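Local atomic coordinates of QdtA (PDB entry 4O9E), a protein that belongs to the WxcM-like family of the cupin clan and folds into a small antiparallel beta barrel. Residues V67-K72 and V95-F100. Residues are numbered along the deposited sequence; the frame is centred on the assembly and turned at random.
Sequences VKIRLK and VWREMF. Unlike the reference sequence in segment 95-100: Val95 (reference Leu). With TDR (thymine), chain D.
Strands 67-72 and 96-100 pair antiparallel in one of the two five-stranded sheets of the cupin barrel, and six backbone hydrogen bonds join them at Lys68-Phe100, Arg70-Glu98 and Lys72-Trp96. Between these lie the non-hydrogen-bonded pairs Ile69-Met99 and Leu71-Arg97, whose side chains project to the barrel interior, where Ile69 and Arg97 touch strand 58-64. Here Ile69 CD1 presses on Met99 CG at 3.5 Å, a snug fit between two side chains running alongside each other, and Met99 also touches a bound thymidine-5'-diphosphate.

The opposite face carries a chain of polar and aromatic groups. Phe100, with its CG wedged between backbone N and carbonyl carbon (chi1 68°), lays its ring back over the neighbouring strand. Lys68 CB makes a CH-pi contact with one face of the Phe100 ring, 3.9 Å from its centroid, while Arg70 NH2 lies over the other face near CE2 and CZ, the guanidinium plane only 16° from that of the ring. Arg70 NH1 also meets Glu98 OE1 at 2.7 Å in a salt bridge, with OE1 near the guanidinium plane, which, with the ring against its face, should limit the rotation of the guanidinium. Glu98 turns its other oxygen to Trp96, whose NE1 donates to Glu98 OE2 at 2.8 Å from the anti side of the carboxylate. A bound thymine completes the network: its N3 gives a longer hydrogen bond to Glu98 OE2, and Lys72 NZ donates to thymine O4 at 2.6 Å.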
loop_
_atom_site.group_PDB
_atom_site.type_symbol
_atom_site.label_atom_id
_atom_site.label_comp_id
_atom_site.label_asym_id
_atom_site.label_seq_id
_atom_site.Cartn_x
_atom_site.Cartn_y
_atom_site.Cartn_z
ATOM N N VAL A 67 -8.647 0.494 -13.005
ATOM C CA VAL A 67 -7.792 1.439 -13.700
ATOM C C VAL A 67 -7.151 0.695 -14.866
ATOM O O VAL A 67 -6.948 -0.525 -14.870
ATOM C CB VAL A 67 -6.829 2.161 -12.745
ATOM C CG1 VAL A 67 -5.944 1.139 -12.035
ATOM C CG2 VAL A 67 -6.002 3.170 -13.512
ATOM N N LYS A 68 -6.966 1.428 -15.954
ATOM C CA LYS A 68 -6.277 0.828 -17.086
ATOM C C LYS A 68 -4.875 1.403 -17.196
ATOM O O LYS A 68 -4.734 2.618 -17.159
ATOM C CB LYS A 68 -7.001 1.196 -18.375
ATOM C CG LYS A 68 -8.377 0.558 -18.474
ATOM C CD LYS A 68 -8.967 0.768 -19.867
ATOM C CE LYS A 68 -10.110 -0.199 -20.089
ATOM N NZ LYS A 68 -11.152 0.162 -19.098
ATOM N N ILE A 69 -3.931 0.545 -17.557
ATOM C CA ILE A 69 -2.513 0.886 -17.710
ATOM C C ILE A 69 -2.123 0.578 -19.151
ATOM O O ILE A 69 -2.187 -0.572 -19.622
ATOM C CB ILE A 69 -1.620 0.057 -16.760
ATOM C CG1 ILE A 69 -2.164 0.022 -15.329
ATOM C CG2 ILE A 69 -0.160 0.481 -16.813
ATOM C CD1 ILE A 69 -2.331 1.338 -14.594
ATOM N N ARG A 70 -1.740 1.646 -19.835
ATOM C CA ARG A 70 -1.248 1.554 -21.208
ATOM C C ARG A 70 0.267 1.486 -21.108
ATOM O O ARG A 70 0.901 2.450 -20.666
ATOM C CB ARG A 70 -1.614 2.782 -22.048
ATOM C CG ARG A 70 -0.990 2.813 -23.437
ATOM C CD ARG A 70 -1.477 3.988 -24.285
ATOM N NE ARG A 70 -2.940 4.037 -24.255
ATOM C CZ ARG A 70 -3.684 4.947 -23.637
ATOM N NH1 ARG A 70 -3.145 5.995 -23.015
ATOM N NH2 ARG A 70 -5.000 4.786 -23.662
ATOM N N LEU A 71 0.778 0.351 -21.564
ATOM C CA LEU A 71 2.192 0.038 -21.595
ATOM C C LEU A 71 2.707 -0.019 -23.019
ATOM O O LEU A 71 2.091 -0.622 -23.899
ATOM C CB LEU A 71 2.418 -1.345 -20.994
ATOM C CG LEU A 71 1.847 -1.602 -19.608
ATOM C CD1 LEU A 71 1.964 -3.088 -19.325
ATOM C CD2 LEU A 71 2.539 -0.728 -18.571
ATOM N N LYS A 72 3.874 0.573 -23.218
ATOM C CA LYS A 72 4.430 0.661 -24.558
ATOM C C LYS A 72 5.916 0.464 -24.473
ATOM O O LYS A 72 6.559 1.038 -23.598
ATOM C CB LYS A 72 4.235 2.081 -25.083
ATOM C CG LYS A 72 2.778 2.480 -25.232
ATOM C CD LYS A 72 2.574 3.934 -25.634
ATOM C CE LYS A 72 3.489 4.305 -26.789
ATOM N NZ LYS A 72 2.713 5.246 -27.634
ATOM N N VAL A 95 10.056 0.735 -19.905
ATOM C CA VAL A 95 8.716 0.575 -20.432
ATOM C C VAL A 95 8.029 1.901 -20.169
ATOM O O VAL A 95 8.092 2.458 -19.071
ATOM C CB VAL A 95 8.020 -0.545 -19.662
ATOM C CG1 VAL A 95 6.589 -0.749 -20.099
ATOM C CG2 VAL A 95 8.814 -1.827 -19.790
ATOM N N TRP A 96 7.276 2.344 -21.163
ATOM C CA TRP A 96 6.597 3.626 -21.083
ATOM C C TRP A 96 5.205 3.373 -20.529
ATOM O O TRP A 96 4.517 2.418 -20.870
ATOM C CB TRP A 96 6.622 4.326 -22.451
ATOM C CG TRP A 96 5.849 5.637 -22.526
ATOM C CD1 TRP A 96 4.495 5.781 -22.730
ATOM C CD2 TRP A 96 6.360 6.960 -22.356
ATOM N NE1 TRP A 96 4.136 7.105 -22.672
ATOM C CE2 TRP A 96 5.270 7.855 -22.526
ATOM C CE3 TRP A 96 7.636 7.488 -22.152
ATOM C CZ2 TRP A 96 5.404 9.230 -22.409
ATOM C CZ3 TRP A 96 7.775 8.855 -22.093
ATOM C CH2 TRP A 96 6.672 9.717 -22.231
ATOM N N ARG A 97 4.743 4.170 -19.576
ATOM C CA ARG A 97 3.361 3.906 -19.222
ATOM C C ARG A 97 2.446 5.113 -19.082
ATOM O O ARG A 97 2.900 6.202 -18.749
ATOM C CB ARG A 97 3.271 3.097 -17.941
ATOM C CG ARG A 97 3.751 3.818 -16.698
ATOM C CD ARG A 97 3.237 3.029 -15.510
ATOM N NE ARG A 97 3.363 3.782 -14.268
ATOM C CZ ARG A 97 4.524 3.987 -13.668
ATOM N NH1 ARG A 97 5.606 3.450 -14.222
ATOM N NH2 ARG A 97 4.547 4.671 -12.528
ATOM N N GLU A 98 1.151 4.830 -19.197
ATOM C CA GLU A 98 0.124 5.846 -19.025
ATOM C C GLU A 98 -1.017 5.133 -18.322
ATOM O O GLU A 98 -1.183 3.924 -18.452
ATOM C CB GLU A 98 -0.286 6.479 -20.358
ATOM C CG GLU A 98 0.844 7.104 -21.166
ATOM C CD GLU A 98 0.561 7.245 -22.658
ATOM O OE1 GLU A 98 -0.605 7.005 -23.021
ATOM O OE2 GLU A 98 1.473 7.568 -23.460
ATOM N N MET A 99 -1.711 5.859 -17.456
ATOM C CA MET A 99 -2.784 5.262 -16.665
ATOM C C MET A 99 -4.070 6.062 -16.883
ATOM O O MET A 99 -4.061 7.295 -16.880
ATOM C CB MET A 99 -2.391 5.273 -15.193
ATOM C CG MET A 99 -1.057 4.564 -14.968
ATOM S SD MET A 99 0.320 5.711 -14.804
ATOM C CE MET A 99 0.023 6.102 -13.079
ATOM N N PHE A 100 -5.175 5.365 -17.100
ATOM C CA PHE A 100 -6.379 6.113 -17.435
ATOM C C PHE A 100 -7.582 5.301 -17.008
ATOM O O PHE A 100 -7.447 4.142 -16.612
ATOM C CB PHE A 100 -6.378 6.517 -18.911
ATOM C CG PHE A 100 -6.524 5.366 -19.860
ATOM C CD1 PHE A 100 -7.746 5.079 -20.439
ATOM C CD2 PHE A 100 -5.432 4.594 -20.203
ATOM C CE1 PHE A 100 -7.884 4.007 -21.300
ATOM C CE2 PHE A 100 -5.568 3.521 -21.057
ATOM C CZ PHE A 100 -6.789 3.237 -21.629
HETATM N N1 TDR D . 3.125 10.709 -27.759
HETATM C C2 TDR D . 2.959 10.482 -26.455
HETATM O O2 TDR D . 3.240 11.371 -25.621
HETATM N N3 TDR D . 2.494 9.298 -26.049
HETATM C C4 TDR D . 2.182 8.335 -26.922
HETATM O O4 TDR D . 1.752 7.280 -26.408
HETATM C C5 TDR D . 2.365 8.562 -28.387
HETATM C CM5 TDR D . 2.095 7.650 -29.556
HETATM C C6 TDR D . 2.855 9.814 -28.717
#